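PDB 3SDS: ornithine carbamoyltransferase, mitochondrial from Coccidioides immitis, which catalyses the transfer of the carbamoyl group from carbamoyl phosphate to L-ornithine, giving L-citrulline and phosphate in arginine biosynthesis. Local coordinates for residues E85-K90 / S340-F345. Residues are numbered along the deposited sequence; the frame is centred on the assembly and turned at random.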
loop_
_atom_site.group_PDB
_atom_site.type_symbol
_atom_site.label_atom_id
_atom_site.label_comp_id
_atom_site.label_asym_id
_atom_site.label_seq_id
_atom_site.Cartn_x
_atom_site.Cartn_y
_atom_site.Cartn_z
ATOM N N GLU A 85 -7.149 8.060 0.682
ATOM C CA GLU A 85 -5.818 7.874 1.200
ATOM C C GLU A 85 -5.343 9.196 1.853
ATOM O O GLU A 85 -5.021 9.223 3.053
ATOM C CB GLU A 85 -4.883 7.315 0.118
ATOM C CG GLU A 85 -3.833 6.368 0.691
ATOM C CD GLU A 85 -3.376 5.195 -0.217
ATOM O OE1 GLU A 85 -4.159 4.623 -1.007
ATOM O OE2 GLU A 85 -2.195 4.813 -0.087
ATOM N N GLY A 86 -5.384 10.296 1.091
ATOM C CA GLY A 86 -4.946 11.615 1.581
ATOM C C GLY A 86 -5.684 12.113 2.814
ATOM O O GLY A 86 -5.082 12.719 3.707
ATOM N N ALA A 87 -6.987 11.851 2.865
ATOM C CA ALA A 87 -7.836 12.276 3.975
ATOM C C ALA A 87 -7.514 11.568 5.279
ATOM O O ALA A 87 -7.389 12.205 6.332
ATOM C CB ALA A 87 -9.283 12.076 3.627
ATOM N N VAL A 88 -7.382 10.249 5.210
ATOM C CA VAL A 88 -6.982 9.473 6.375
ATOM C C VAL A 88 -5.647 9.982 6.934
ATOM O O VAL A 88 -5.523 10.200 8.142
ATOM C CB VAL A 88 -6.903 7.974 6.022
ATOM C CG1 VAL A 88 -6.441 7.136 7.216
ATOM C CG2 VAL A 88 -8.258 7.480 5.499
ATOM N N VAL A 89 -4.662 10.203 6.061
ATOM C CA VAL A 89 -3.311 10.603 6.499
ATOM C C VAL A 89 -3.251 11.986 7.191
ATOM O O VAL A 89 -2.530 12.150 8.172
ATOM C CB VAL A 89 -2.276 10.487 5.350
ATOM C CG1 VAL A 89 -0.929 11.160 5.724
ATOM C CG2 VAL A 89 -2.070 9.034 4.964
ATOM N N LYS A 90 -4.001 12.974 6.699
ATOM C CA LYS A 90 -4.126 14.264 7.413
ATOM C C LYS A 90 -4.515 14.070 8.881
ATOM O O LYS A 90 -4.015 14.813 9.761
ATOM C CB LYS A 90 -5.110 15.216 6.724
ATOM C CG LYS A 90 -4.523 16.007 5.555
ATOM C CD LYS A 90 -3.827 17.269 6.045
ATOM C CE LYS A 90 -2.556 17.646 5.214
ATOM N NZ LYS A 90 -2.655 17.407 3.730
ATOM N N SER A 340 -14.108 15.544 6.205
ATOM C CA SER A 340 -15.329 15.906 6.926
ATOM C C SER A 340 -16.125 14.649 7.302
ATOM O O SER A 340 -16.539 14.489 8.465
ATOM C CB SER A 340 -16.173 16.828 6.046
ATOM O OG SER A 340 -17.320 17.299 6.710
ATOM N N ALA A 341 -16.298 13.751 6.325
ATOM C CA ALA A 341 -17.113 12.562 6.520
ATOM C C ALA A 341 -16.497 11.566 7.500
ATOM O O ALA A 341 -17.209 11.011 8.359
ATOM C CB ALA A 341 -17.429 11.898 5.199
ATOM N N LEU A 342 -15.189 11.337 7.369
ATOM C CA LEU A 342 -14.485 10.442 8.280
ATOM C C LEU A 342 -14.446 11.012 9.697
ATOM O O LEU A 342 -14.604 10.245 10.652
ATOM C CB LEU A 342 -13.055 10.134 7.804
ATOM C CG LEU A 342 -12.811 9.456 6.458
ATOM C CD1 LEU A 342 -11.441 9.852 5.946
ATOM C CD2 LEU A 342 -12.911 7.958 6.565
ATOM N N GLU A 343 -14.225 12.322 9.859
ATOM C CA GLU A 343 -14.321 12.909 11.206
ATOM C C GLU A 343 -15.688 12.642 11.839
ATOM O O GLU A 343 -15.774 12.283 13.028
ATOM C CB GLU A 343 -14.062 14.420 11.220
ATOM C CG GLU A 343 -13.832 14.993 12.627
ATOM C CD GLU A 343 -14.358 16.415 12.788
ATOM O OE1 GLU A 343 -14.851 16.978 11.781
ATOM O OE2 GLU A 343 -14.287 16.968 13.928
ATOM N N ALA A 344 -16.742 12.821 11.038
ATOM C CA ALA A 344 -18.109 12.711 11.529
ATOM C C ALA A 344 -18.486 11.286 11.936
ATOM O O ALA A 344 -19.092 11.063 13.000
ATOM C CB ALA A 344 -19.057 13.220 10.497
ATOM N N PHE A 345 -18.128 10.322 11.090
ATOM C CA PHE A 345 -18.604 8.957 11.275
ATOM C C PHE A 345 -17.669 8.099 12.116
ATOM O O PHE A 345 -18.142 7.251 12.875
ATOM C CB PHE A 345 -18.991 8.302 9.936
ATOM C CG PHE A 345 -20.320 8.798 9.396
ATOM C CD1 PHE A 345 -21.508 8.123 9.691
ATOM C CD2 PHE A 345 -20.388 9.970 8.636
ATOM C CE1 PHE A 345 -22.729 8.591 9.225
ATOM C CE2 PHE A 345 -21.620 10.451 8.150
ATOM C CZ PHE A 345 -22.788 9.765 8.453
#
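Leu342 reaches from the helix segment 340-345 to 85-90 and makes the whole contact with one methyl group, CD1, which meets two neighbouring residues of the other helix. Its CD1 lies 3.9 Å from CB of Ala87 and 4.0 Å from CG2 of Val88. With CG anti to the carbonyl carbon (chi1 -60°), the leucine side chain extends toward 85-90 and brings CD1 onto it. It crosses the side chain of Val88 at about a right angle. Val88 presents the branch that stands beside its backbone N, with CG1 anti to that N (chi1 178°). The closest pair of CA atoms, those of Val88 and Leu342, is 7.8 Å apart, so only side chains meet. Small Ala87 leaves room for the leucine and touches Ala338 and Ile339, one turn back on helix 327-347; beta-branched Val88 also packs against Pro95 of strand 94-98. All three residues are buried, which suits purely hydrocarbon side chains.

The polar side chains of Glu85, Ser340 and Glu343 bond to other partners. Glu343 forms a salt bridge with Arg59 and a hydrogen bond with Tyr47 OH, while Ser340 OG bonds to Leu40 O. Glu85 OE1 forms a salt bridge with Arg81 and OE2 a hydrogen bond with NE2 of His94 of a neighbouring subunit, placing this helix beside the trimer interface.

Such helix-to-helix packing joins the two halves of the transcarbamylase fold: helix 78-90, whose N-terminal end carries residues (Ser77-Thr80) that by similarity bind carbamoyl phosphate, belongs to the carbamoyl-phosphate domain, and the C-terminal helix 327-347 returns to it from the ornithine domain.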